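Local coordinates for PDZ domain protein (Parabacteroides distasonis, PDB 4L8N) that is of unknown function but carries N- and C-terminal PDZ domains, which probably recognise peptide segments, around a DUF4136 domain, and binds magnesium, at residues L12-D17 and S38-A43; N55-T60 and P68-P73; T162-C167 and T190-D195; A43-Y48 and L81-L86. All blocks are in the same frame, centred on the assembly; numbering follows the deposited sequence.

How the contacts relate
Contacts 1, 2 and 4 all belong to the N-terminal PDZ domain and pack helices and loops on one antiparallel sheet, a worked example of how a small beta domain closes its core. Contacts 1 and 4, with centres about 10 Å apart, share Ala43, and a probable hydrogen bond from Ile45 N to Ala40 O (3.1 Å) joins them. The centre of contact 2 lies about 15 Å from the centres of both; Leu71 CD2 meets Leu81 CD1 at 4.0 Å, and Tyr16 packs on Pro68 and Leu71. Contact 3 stands apart in the DUF4136 region, its nearest atoms about 13 Å from contact 4. All four lie away from the magnesium-binding residues Glu239 and Asp270.

Contact 1: L12-D17 and S38-A43; sequences LGFTYD and SSAEQA
Gly13 and Ala40 bring the entry to the 14-17 part of strand 8-18 close against the first turn of helix 39-43, their CA atoms 4.8 Å apart. Such proximity depends on the glycine: a side chain at this position would run into Ser38 OG and the methyl of Ala40, whose CB lies 3.7 Å from Gly13 CA. The same methyl meets the Phe14 ring at its edge and in its plane, touching CD2 at 3.8 Å. That ring is placed by a chi1 of 58°, which sets CG between the backbone N and the carbonyl carbon. Ser38 adds a polar edge, its OG 3.4 Å from Gly13 O. One water accepts from both Gly13 N (3.0 Å) and Ala40 N (2.8 Å), its oxygen bridging the loop and the first helical turn. Ser38 is the N-cap: its OG takes a weak bond from Glu41 N, 3.3 Å long at 157°, and is also hydrogen-bonded to Ile35 O. The Leu-Gly-Phe sequence leading into a strand resembles the GLGF loop of PDZ domains, which in relatives receives a ligand's terminal carboxylate; here the short helix 39-43 packs against that loop, consistent with the PDZ fold.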
loop_
_atom_site.group_PDB
_atom_site.type_symbol
_atom_site.label_atom_id
_atom_site.label_comp_id
_atom_site.label_asym_id
_atom_site.label_seq_id
_atom_site.Cartn_x
_atom_site.Cartn_y
_atom_site.Cartn_z
ATOM N N LEU A 12 37.265 6.859 -6.260
ATOM C CA LEU A 12 37.215 6.630 -4.826
ATOM C C LEU A 12 36.377 5.383 -4.664
ATOM O O LEU A 12 35.475 5.137 -5.470
ATOM C CB LEU A 12 36.695 7.827 -4.049
ATOM C CG LEU A 12 37.727 8.929 -3.871
ATOM C CD1 LEU A 12 37.570 9.987 -4.949
ATOM C CD2 LEU A 12 37.674 9.525 -2.465
ATOM N N GLY A 13 36.745 4.541 -3.712
ATOM C CA GLY A 13 36.077 3.259 -3.525
ATOM C C GLY A 13 34.684 3.263 -2.936
ATOM O O GLY A 13 34.354 2.360 -2.156
ATOM N N PHE A 14 33.840 4.228 -3.332
ATOM C CA PHE A 14 32.457 4.303 -2.846
ATOM C C PHE A 14 31.562 5.125 -3.749
ATOM O O PHE A 14 32.041 6.033 -4.421
ATOM C CB PHE A 14 32.389 4.882 -1.409
ATOM C CG PHE A 14 32.991 6.259 -1.228
ATOM C CD1 PHE A 14 32.258 7.406 -1.536
ATOM C CD2 PHE A 14 34.261 6.413 -0.690
ATOM C CE1 PHE A 14 32.818 8.677 -1.378
ATOM C CE2 PHE A 14 34.813 7.682 -0.514
ATOM C CZ PHE A 14 34.094 8.808 -0.870
ATOM N N THR A 15 30.250 4.847 -3.701
ATOM C CA THR A 15 29.194 5.613 -4.378
ATOM C C THR A 15 28.477 6.422 -3.294
ATOM O O THR A 15 28.398 5.972 -2.150
ATOM C CB THR A 15 28.234 4.709 -5.185
ATOM O OG1 THR A 15 27.514 3.837 -4.318
ATOM C CG2 THR A 15 28.946 3.894 -6.253
ATOM N N TYR A 16 27.984 7.614 -3.628
ATOM C CA TYR A 16 27.308 8.467 -2.651
ATOM C C TYR A 16 26.168 9.286 -3.265
ATOM O O TYR A 16 26.046 9.391 -4.489
ATOM C CB TYR A 16 28.325 9.423 -1.993
ATOM C CG TYR A 16 28.799 10.549 -2.895
ATOM C CD1 TYR A 16 29.906 10.385 -3.729
ATOM C CD2 TYR A 16 28.167 11.792 -2.887
ATOM C CE1 TYR A 16 30.349 11.417 -4.555
ATOM C CE2 TYR A 16 28.584 12.820 -3.730
ATOM C CZ TYR A 16 29.688 12.634 -4.551
ATOM O OH TYR A 16 30.138 13.658 -5.354
ATOM N N ASP A 17 25.381 9.919 -2.385
ATOM C CA ASP A 17 24.315 10.866 -2.682
ATOM C C ASP A 17 24.561 12.153 -1.952
ATOM O O ASP A 17 25.200 12.136 -0.904
ATOM C CB ASP A 17 22.983 10.312 -2.157
ATOM C CG ASP A 17 22.208 9.359 -3.033
ATOM O OD1 ASP A 17 22.494 9.303 -4.257
ATOM O OD2 ASP A 17 21.268 8.724 -2.517
ATOM N N SER A 38 38.667 -2.184 -2.697
ATOM C CA SER A 38 39.116 -0.789 -2.829
ATOM C C SER A 38 39.846 -0.288 -1.577
ATOM O O SER A 38 39.805 -0.921 -0.523
ATOM C CB SER A 38 37.931 0.130 -3.133
ATOM O OG SER A 38 37.023 0.263 -2.049
ATOM N N SER A 39 40.496 0.871 -1.696
ATOM C CA SER A 39 41.228 1.495 -0.605
ATOM C C SER A 39 40.262 2.085 0.410
ATOM O O SER A 39 40.524 1.981 1.605
ATOM C CB SER A 39 42.194 2.550 -1.135
ATOM O OG SER A 39 43.203 1.959 -1.940
ATOM N N ALA A 40 39.137 2.670 -0.050
ATOM C CA ALA A 40 38.091 3.201 0.832
ATOM C C ALA A 40 37.550 2.082 1.756
ATOM O O ALA A 40 37.388 2.302 2.954
ATOM C CB ALA A 40 36.968 3.796 0.003
ATOM N N GLU A 41 37.367 0.859 1.204
ATOM C CA GLU A 41 36.946 -0.322 1.960
ATOM C C GLU A 41 37.939 -0.625 3.088
ATOM O O GLU A 41 37.555 -0.700 4.254
ATOM C CB GLU A 41 36.797 -1.546 1.046
ATOM C CG GLU A 41 36.146 -2.722 1.757
ATOM C CD GLU A 41 36.061 -4.009 0.964
ATOM O OE1 GLU A 41 37.123 -4.608 0.687
ATOM O OE2 GLU A 41 34.928 -4.450 0.672
ATOM N N GLN A 42 39.211 -0.768 2.731
ATOM C CA GLN A 42 40.298 -1.072 3.640
ATOM C C GLN A 42 40.457 0.034 4.718
ATOM O O GLN A 42 40.733 -0.297 5.875
ATOM C CB GLN A 42 41.578 -1.264 2.817
ATOM C CG GLN A 42 42.806 -1.686 3.608
ATOM C CD GLN A 42 44.047 -1.410 2.805
ATOM O OE1 GLN A 42 44.483 -2.225 1.975
ATOM N NE2 GLN A 42 44.611 -0.218 2.996
ATOM N N ALA A 43 40.227 1.322 4.358
ATOM C CA ALA A 43 40.354 2.470 5.276
ATOM C C ALA A 43 39.237 2.483 6.332
ATOM O O ALA A 43 39.374 3.133 7.375
ATOM C CB ALA A 43 40.356 3.772 4.499
HETATM O O HOH W 1 39.426 4.067 -2.499
#

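Contact 2: N55-T60 and P68-P73; sequences NGVPVT and PQLLNP
Asn55 occupies the turn of a beta-hairpin, between strands 50-54 and 57-58 of the PDZ sheet, and faces the end of helix 67-71, the helix that in PDZ relatives borders the peptide groove. Its amide lies beside that helix end without bonding to it: ND2 is 4.1 Å from Leu70 O and equally far from Pro73 CG, the amide and the proline ring crossing at a slant. The other end of the amide is held by the sheet, since OD1 accepts from Leu80 N. Gly56 follows with phi 97°, an angle that calls for glycine, and together with the positive phi of Asn55 it gives the Asn-Gly pair the backbone shape of a type I' turn, well suited to a tight hairpin. Val57 then turns its side chain to the helix. Its chi1 of 45° sets CG1 between the backbone N and the carbonyl carbon, and this branch does the touching; the side chain also packs on Val62. Farther along, Val59 turns into the sheet and packs on Ile51 and Ile54. The hairpin and helix therefore meet in a thin, partly exposed seam, whose apolar link is Val57 CG1 lying across Leu70 at about a right angle, 3.9 Å from CD2.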
loop_
_atom_site.group_PDB
_atom_site.type_symbol
_atom_site.label_atom_id
_atom_site.label_comp_id
_atom_site.label_asym_id
_atom_site.label_seq_id
_atom_site.Cartn_x
_atom_site.Cartn_y
_atom_site.Cartn_z
ATOM N N ASN A 55 39.325 17.105 3.516
ATOM C CA ASN A 55 40.672 17.666 3.716
ATOM C C ASN A 55 40.684 18.867 4.697
ATOM O O ASN A 55 41.487 19.792 4.542
ATOM C CB ASN A 55 41.311 18.057 2.365
ATOM C CG ASN A 55 41.649 16.897 1.465
ATOM O OD1 ASN A 55 42.210 15.882 1.894
ATOM N ND2 ASN A 55 41.364 17.055 0.181
ATOM N N GLY A 56 39.804 18.811 5.697
ATOM C CA GLY A 56 39.667 19.836 6.723
ATOM C C GLY A 56 38.575 20.857 6.483
ATOM O O GLY A 56 38.204 21.570 7.425
ATOM N N VAL A 57 38.054 20.962 5.236
ATOM C CA VAL A 57 36.988 21.939 4.944
ATOM C C VAL A 57 35.579 21.294 5.093
ATOM O O VAL A 57 35.276 20.309 4.407
ATOM C CB VAL A 57 37.141 22.710 3.588
ATOM C CG1 VAL A 57 37.524 21.800 2.427
ATOM C CG2 VAL A 57 35.893 23.531 3.250
ATOM N N PRO A 58 34.697 21.876 5.960
ATOM C CA PRO A 58 33.322 21.351 6.098
ATOM C C PRO A 58 32.540 21.455 4.785
ATOM O O PRO A 58 32.659 22.451 4.063
ATOM C CB PRO A 58 32.715 22.239 7.189
ATOM C CG PRO A 58 33.878 22.816 7.907
ATOM C CD PRO A 58 34.895 23.042 6.839
ATOM N N VAL A 59 31.760 20.405 4.468
ATOM C CA VAL A 59 31.013 20.261 3.212
ATOM C C VAL A 59 29.877 21.290 3.087
ATOM O O VAL A 59 29.376 21.514 1.979
ATOM C CB VAL A 59 30.502 18.816 2.995
ATOM C CG1 VAL A 59 31.665 17.830 2.938
ATOM C CG2 VAL A 59 29.482 18.408 4.058
ATOM N N THR A 60 29.493 21.916 4.211
ATOM C CA THR A 60 28.451 22.938 4.251
ATOM C C THR A 60 29.005 24.264 3.678
ATOM O O THR A 60 28.306 24.951 2.928
ATOM C CB THR A 60 27.900 23.117 5.693
ATOM O OG1 THR A 60 28.933 23.571 6.572
ATOM C CG2 THR A 60 27.263 21.853 6.249
ATOM N N PRO A 68 32.345 16.743 -5.953
ATOM C CA PRO A 68 33.069 15.670 -6.668
ATOM C C PRO A 68 34.533 15.992 -6.990
ATOM O O PRO A 68 35.369 15.091 -6.933
ATOM C CB PRO A 68 32.266 15.491 -7.964
ATOM C CG PRO A 68 31.453 16.719 -8.094
ATOM C CD PRO A 68 31.133 17.136 -6.701
ATOM N N GLN A 69 34.845 17.268 -7.313
ATOM C CA GLN A 69 36.206 17.730 -7.631
ATOM C C GLN A 69 37.077 17.740 -6.377
ATOM O O GLN A 69 38.253 17.387 -6.458
ATOM C CB GLN A 69 36.197 19.138 -8.276
ATOM C CG GLN A 69 35.682 19.184 -9.723
ATOM C CD GLN A 69 34.174 19.056 -9.837
ATOM O OE1 GLN A 69 33.402 19.643 -9.064
ATOM N NE2 GLN A 69 33.721 18.269 -10.808
ATOM N N LEU A 70 36.495 18.151 -5.228
ATOM C CA LEU A 70 37.161 18.225 -3.932
ATOM C C LEU A 70 37.461 16.835 -3.385
ATOM O O LEU A 70 38.429 16.662 -2.643
ATOM C CB LEU A 70 36.288 19.007 -2.947
ATOM C CG LEU A 70 37.014 20.043 -2.100
ATOM C CD1 LEU A 70 37.451 21.234 -2.933
ATOM C CD2 LEU A 70 36.140 20.511 -0.962
ATOM N N LEU A 71 36.639 15.846 -3.772
ATOM C CA LEU A 71 36.789 14.448 -3.379
ATOM C C LEU A 71 37.827 13.741 -4.240
ATOM O O LEU A 71 38.417 12.762 -3.781
ATOM C CB LEU A 71 35.449 13.701 -3.445
ATOM C CG LEU A 71 34.588 13.792 -2.199
ATOM C CD1 LEU A 71 33.218 13.229 -2.460
ATOM C CD2 LEU A 71 35.253 13.104 -1.002
ATOM N N ASN A 72 38.061 14.236 -5.478
ATOM C CA ASN A 72 39.077 13.693 -6.382
ATOM C C ASN A 72 40.058 14.820 -6.781
ATOM O O ASN A 72 39.994 15.306 -7.919
ATOM C CB ASN A 72 38.438 13.029 -7.605
ATOM C CG ASN A 72 39.406 12.151 -8.363
ATOM O OD1 ASN A 72 39.579 10.962 -8.061
ATOM N ND2 ASN A 72 40.067 12.724 -9.354
ATOM N N PRO A 73 40.954 15.281 -5.862
ATOM C CA PRO A 73 41.871 16.380 -6.224
ATOM C C PRO A 73 42.904 15.969 -7.268
ATOM O O PRO A 73 43.175 14.775 -7.450
ATOM C CB PRO A 73 42.546 16.749 -4.894
ATOM C CG PRO A 73 41.740 16.085 -3.824
ATOM C CD PRO A 73 41.184 14.849 -4.467
#

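Contact 3: T162-C167 and T190-D195; sequences TVINEC and TFYFFD
Ile164 fills the space between a helix and a strand of the DUF4136 region by sending its two branches to different residues. Helix 158-175 joins the parallel strands 147-150 and 178-179 in a beta-alpha-beta crossover, and it lies over a face of the mixed sheet. The axes of segments 162-167 and 190-195 come within 10.3 Å, their N-to-C directions 131° apart. The CG2 branch, anti to the backbone N, reaches Thr190 CG2 at 3.6 Å, the two side chains sliding past each other in opposite senses. The longer branch carries CD1 to the Tyr192 ring, 3.8 Å from CD2 and 4.0 Å from CE2, in an oblique approach. Beside the isoleucine the junction turns polar: Asn165 OD1 and Thr190 OG1 stand 4.1 Å apart. Thr190 and Tyr192 can share Ile164 because alternate strand residues point to one side; Phe191, between them, faces the other way and makes a cation-pi contact with Arg247. With an alanine in place of Ile164, both branches would be gone, and Thr190 CG2 and the tyrosine ring would probably be left without their apolar mate across a gap between helix and sheet. A second shell positions the first. Tyr192 OH is hydrogen-bonded to Glu161 OE2, on the same helix, and its ring also touches Leu274, while Ile164 leans on Phe244 of the neighbouring strand. A water spans the polar pair, donating to Asn165 OD1 at 2.7 Å and lying 3.1 Å from Thr190 OG1.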
loop_
_atom_site.group_PDB
_atom_site.type_symbol
_atom_site.label_atom_id
_atom_site.label_comp_id
_atom_site.label_asym_id
_atom_site.label_seq_id
_atom_site.Cartn_x
_atom_site.Cartn_y
_atom_site.Cartn_z
ATOM N N THR A 162 11.155 -13.316 20.027
ATOM C CA THR A 162 12.566 -13.469 20.357
ATOM C C THR A 162 13.378 -13.556 19.065
ATOM O O THR A 162 14.455 -12.959 19.003
ATOM C CB THR A 162 12.772 -14.668 21.281
ATOM O OG1 THR A 162 12.077 -14.386 22.490
ATOM C CG2 THR A 162 14.240 -14.933 21.599
ATOM N N VAL A 163 12.852 -14.253 18.034
ATOM C CA VAL A 163 13.521 -14.407 16.729
ATOM C C VAL A 163 13.612 -13.041 16.059
ATOM O O VAL A 163 14.711 -12.631 15.682
ATOM C CB VAL A 163 12.831 -15.462 15.820
ATOM C CG1 VAL A 163 13.428 -15.467 14.408
ATOM C CG2 VAL A 163 12.919 -16.850 16.445
ATOM N N ILE A 164 12.470 -12.336 15.955
ATOM C CA ILE A 164 12.351 -10.991 15.387
ATOM C C ILE A 164 13.380 -10.038 16.047
ATOM O O ILE A 164 14.220 -9.479 15.351
ATOM C CB ILE A 164 10.889 -10.443 15.526
ATOM C CG1 ILE A 164 9.866 -11.310 14.756
ATOM C CG2 ILE A 164 10.812 -8.978 15.071
ATOM C CD1 ILE A 164 8.364 -10.950 15.036
ATOM N N ASN A 165 13.340 -9.899 17.374
ATOM C CA ASN A 165 14.223 -9.009 18.131
ATOM C C ASN A 165 15.720 -9.368 17.981
ATOM O O ASN A 165 16.556 -8.470 17.958
ATOM C CB ASN A 165 13.811 -8.979 19.599
ATOM C CG ASN A 165 12.464 -8.340 19.869
ATOM O OD1 ASN A 165 11.862 -7.661 19.023
ATOM N ND2 ASN A 165 12.000 -8.468 21.096
ATOM N N GLU A 166 16.049 -10.652 17.842
ATOM C CA GLU A 166 17.426 -11.101 17.620
ATOM C C GLU A 166 17.923 -10.620 16.246
ATOM O O GLU A 166 19.086 -10.236 16.138
ATOM C CB GLU A 166 17.530 -12.625 17.724
ATOM C CG GLU A 166 17.878 -13.123 19.115
ATOM C CD GLU A 166 17.882 -14.633 19.299
ATOM O OE1 GLU A 166 18.310 -15.359 18.370
ATOM O OE2 GLU A 166 17.475 -15.088 20.393
ATOM N N CYS A 167 17.033 -10.617 15.212
ATOM C CA CYS A 167 17.342 -10.137 13.859
ATOM C C CYS A 167 17.586 -8.632 13.880
ATOM O O CYS A 167 18.578 -8.165 13.299
ATOM C CB CYS A 167 16.228 -10.492 12.874
ATOM S SG CYS A 167 16.000 -12.267 12.598
ATOM N N THR A 190 7.707 -4.201 17.655
ATOM C CA THR A 190 7.315 -4.879 16.422
ATOM C C THR A 190 5.869 -5.248 16.475
ATOM O O THR A 190 5.312 -5.561 17.532
ATOM C CB THR A 190 8.179 -6.086 16.063
ATOM O OG1 THR A 190 8.278 -6.985 17.165
ATOM C CG2 THR A 190 9.535 -5.679 15.592
ATOM N N PHE A 191 5.259 -5.154 15.316
ATOM C CA PHE A 191 3.898 -5.560 15.087
ATOM C C PHE A 191 3.897 -6.514 13.875
ATOM O O PHE A 191 4.747 -6.423 12.986
ATOM C CB PHE A 191 2.960 -4.352 14.933
ATOM C CG PHE A 191 3.350 -3.334 13.889
ATOM C CD1 PHE A 191 4.403 -2.448 14.112
ATOM C CD2 PHE A 191 2.630 -3.219 12.708
ATOM C CE1 PHE A 191 4.728 -1.475 13.164
ATOM C CE2 PHE A 191 2.945 -2.239 11.777
ATOM C CZ PHE A 191 3.987 -1.369 12.011
ATOM N N TYR A 192 2.989 -7.476 13.899
ATOM C CA TYR A 192 2.875 -8.512 12.869
ATOM C C TYR A 192 1.462 -9.058 12.839
ATOM O O TYR A 192 0.743 -8.996 13.837
ATOM C CB TYR A 192 3.892 -9.656 13.112
ATOM C CG TYR A 192 3.925 -10.127 14.548
ATOM C CD1 TYR A 192 3.013 -11.070 15.015
ATOM C CD2 TYR A 192 4.827 -9.584 15.460
ATOM C CE1 TYR A 192 2.994 -11.459 16.353
ATOM C CE2 TYR A 192 4.846 -9.997 16.793
ATOM C CZ TYR A 192 3.923 -10.934 17.235
ATOM O OH TYR A 192 3.910 -11.335 18.547
ATOM N N PHE A 193 1.084 -9.604 11.697
ATOM C CA PHE A 193 -0.211 -10.211 11.449
ATOM C C PHE A 193 -0.086 -11.208 10.313
ATOM O O PHE A 193 0.607 -10.945 9.328
ATOM C CB PHE A 193 -1.262 -9.124 11.108
ATOM C CG PHE A 193 -2.648 -9.625 10.765
ATOM C CD1 PHE A 193 -3.611 -9.807 11.763
ATOM C CD2 PHE A 193 -3.008 -9.892 9.443
ATOM C CE1 PHE A 193 -4.906 -10.259 11.445
ATOM C CE2 PHE A 193 -4.303 -10.361 9.129
ATOM C CZ PHE A 193 -5.244 -10.521 10.131
ATOM N N PHE A 194 -0.783 -12.342 10.452
ATOM C CA PHE A 194 -0.907 -13.371 9.430
ATOM C C PHE A 194 -2.254 -14.071 9.567
ATOM O O PHE A 194 -2.536 -14.708 10.591
ATOM C CB PHE A 194 0.246 -14.388 9.420
ATOM C CG PHE A 194 0.177 -15.289 8.206
ATOM C CD1 PHE A 194 0.650 -14.859 6.973
ATOM C CD2 PHE A 194 -0.420 -16.545 8.283
ATOM C CE1 PHE A 194 0.544 -15.673 5.842
ATOM C CE2 PHE A 194 -0.513 -17.361 7.155
ATOM C CZ PHE A 194 -0.023 -16.922 5.946
ATOM N N ASP A 195 -3.080 -13.939 8.519
ATOM C CA ASP A 195 -4.398 -14.550 8.431
ATOM C C ASP A 195 -4.877 -14.580 6.977
ATOM O O ASP A 195 -4.216 -14.021 6.088
ATOM C CB ASP A 195 -5.406 -13.805 9.327
ATOM C CG ASP A 195 -6.665 -14.596 9.640
ATOM O OD1 ASP A 195 -6.541 -15.782 10.047
ATOM O OD2 ASP A 195 -7.774 -14.039 9.462
HETATM O O HOH W 2 9.914 -5.820 19.534
#

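Contact 4: A43-Y48 and L81-L86; sequences AGIKKY and LTISNL
Asn85 OD1 is gripped by two backbone N-H groups, those of Ser87 and Ser88, which fix the amide just past the end of strand 78-84. The amide's other end then donates through ND2 to Asp49 OD1, and Asp49 OD2 accepts from Lys46 N. One carboxylate thus ties the two segments together indirectly, each oxygen serving one of them. Deeper in, the direct contact is purely apolar and rests on a single methyl. Ile45 CD1 sits 4.0 Å from Ile83 CG1 and 4.1 Å from Leu81 CD2, the Ile45 side chain crossing each of the other two at about a right angle. The methyl's place follows from the torsions: chi1 of -56° puts CG1 beside the backbone N, and chi2 of -75° bends the chain so that its tip comes to the strand. Leu81 and Ile83 present the same face to it, and Val93 and Val95 of the adjoining strand extend the apolar floor. Gly44, with phi 102°, lets the chain leave helix 39-43 through a Schellman motif and delivers Ile45 to the interior. An Ala-Gly-Ile sequence closing a short helix and dropping its isoleucine onto the sheet fits the familiar Ala-Gly-hydrophobic signature of the PDZ core.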
loop_
_atom_site.group_PDB
_atom_site.type_symbol
_atom_site.label_atom_id
_atom_site.label_comp_id
_atom_site.label_asym_id
_atom_site.label_seq_id
_atom_site.Cartn_x
_atom_site.Cartn_y
_atom_site.Cartn_z
ATOM N N ALA A 43 40.227 1.322 4.358
ATOM C CA ALA A 43 40.354 2.470 5.276
ATOM C C ALA A 43 39.237 2.483 6.332
ATOM O O ALA A 43 39.374 3.133 7.375
ATOM C CB ALA A 43 40.356 3.772 4.499
ATOM N N GLY A 44 38.159 1.741 6.076
ATOM C CA GLY A 44 37.089 1.614 7.044
ATOM C C GLY A 44 35.862 2.434 6.773
ATOM O O GLY A 44 35.047 2.604 7.686
ATOM N N ILE A 45 35.708 2.928 5.523
ATOM C CA ILE A 45 34.501 3.644 5.095
ATOM C C ILE A 45 33.388 2.603 5.002
ATOM O O ILE A 45 33.585 1.555 4.390
ATOM C CB ILE A 45 34.675 4.445 3.767
ATOM C CG1 ILE A 45 35.842 5.453 3.850
ATOM C CG2 ILE A 45 33.354 5.149 3.346
ATOM C CD1 ILE A 45 35.605 6.735 4.661
ATOM N N LYS A 46 32.251 2.873 5.642
ATOM C CA LYS A 46 31.082 1.983 5.692
ATOM C C LYS A 46 29.854 2.665 5.092
ATOM O O LYS A 46 29.786 3.886 5.046
ATOM C CB LYS A 46 30.778 1.573 7.160
ATOM C CG LYS A 46 31.971 0.980 7.930
ATOM C CD LYS A 46 32.207 -0.515 7.652
ATOM C CE LYS A 46 33.471 -1.056 8.293
ATOM N NZ LYS A 46 33.378 -1.126 9.782
ATOM N N LYS A 47 28.893 1.868 4.619
ATOM C CA LYS A 47 27.618 2.345 4.095
ATOM C C LYS A 47 26.932 3.268 5.096
ATOM O O LYS A 47 26.956 2.998 6.313
ATOM C CB LYS A 47 26.681 1.148 3.846
ATOM C CG LYS A 47 26.692 0.544 2.458
ATOM C CD LYS A 47 25.725 -0.673 2.462
ATOM C CE LYS A 47 25.018 -0.912 1.160
ATOM N NZ LYS A 47 25.892 -1.616 0.179
ATOM N N TYR A 48 26.317 4.346 4.576
ATOM C CA TYR A 48 25.492 5.345 5.276
ATOM C C TYR A 48 26.347 6.290 6.122
ATOM O O TYR A 48 25.798 7.141 6.820
ATOM C CB TYR A 48 24.293 4.702 6.051
ATOM C CG TYR A 48 23.569 3.677 5.186
ATOM C CD1 TYR A 48 23.136 4.002 3.898
ATOM C CD2 TYR A 48 23.447 2.352 5.595
ATOM C CE1 TYR A 48 22.591 3.039 3.049
ATOM C CE2 TYR A 48 22.880 1.386 4.768
ATOM C CZ TYR A 48 22.445 1.734 3.496
ATOM O OH TYR A 48 21.874 0.783 2.677
ATOM N N LEU A 81 39.197 12.434 5.245
ATOM C CA LEU A 81 37.770 12.617 5.441
ATOM C C LEU A 81 37.395 12.682 6.907
ATOM O O LEU A 81 37.932 11.946 7.732
ATOM C CB LEU A 81 37.045 11.442 4.767
ATOM C CG LEU A 81 36.301 11.689 3.446
ATOM C CD1 LEU A 81 37.120 12.485 2.442
ATOM C CD2 LEU A 81 35.864 10.374 2.831
ATOM N N THR A 82 36.480 13.580 7.224
ATOM C CA THR A 82 35.892 13.694 8.547
ATOM C C THR A 82 34.542 13.039 8.402
ATOM O O THR A 82 33.701 13.543 7.657
ATOM C CB THR A 82 35.851 15.143 9.023
ATOM O OG1 THR A 82 37.194 15.651 9.068
ATOM C CG2 THR A 82 35.169 15.293 10.382
ATOM N N ILE A 83 34.370 11.873 9.036
ATOM C CA ILE A 83 33.157 11.090 8.933
ATOM C C ILE A 83 32.336 11.124 10.217
ATOM O O ILE A 83 32.885 11.220 11.308
ATOM C CB ILE A 83 33.509 9.613 8.547
ATOM C CG1 ILE A 83 34.197 9.474 7.150
ATOM C CG2 ILE A 83 32.308 8.671 8.679
ATOM C CD1 ILE A 83 33.408 9.966 5.874
ATOM N N SER A 84 31.010 10.997 10.065
ATOM C CA SER A 84 30.075 10.772 11.146
ATOM C C SER A 84 29.115 9.629 10.740
ATOM O O SER A 84 28.767 9.459 9.561
ATOM C CB SER A 84 29.330 12.042 11.553
ATOM O OG SER A 84 28.203 12.347 10.752
ATOM N N ASN A 85 28.743 8.824 11.732
ATOM C CA ASN A 85 27.796 7.719 11.625
ATOM C C ASN A 85 27.177 7.450 13.012
ATOM O O ASN A 85 27.305 8.279 13.923
ATOM C CB ASN A 85 28.475 6.477 11.051
ATOM C CG ASN A 85 29.699 6.048 11.790
ATOM O OD1 ASN A 85 29.780 6.137 13.008
ATOM N ND2 ASN A 85 30.701 5.620 11.059
ATOM N N LEU A 86 26.526 6.299 13.176
ATOM C CA LEU A 86 25.864 5.909 14.421
ATOM C C LEU A 86 26.862 5.378 15.479
ATOM O O LEU A 86 26.520 5.345 16.660
ATOM C CB LEU A 86 24.751 4.887 14.127
ATOM C CG LEU A 86 23.613 5.365 13.182
ATOM C CD1 LEU A 86 22.629 4.223 12.893
ATOM C CD2 LEU A 86 22.867 6.551 13.768
#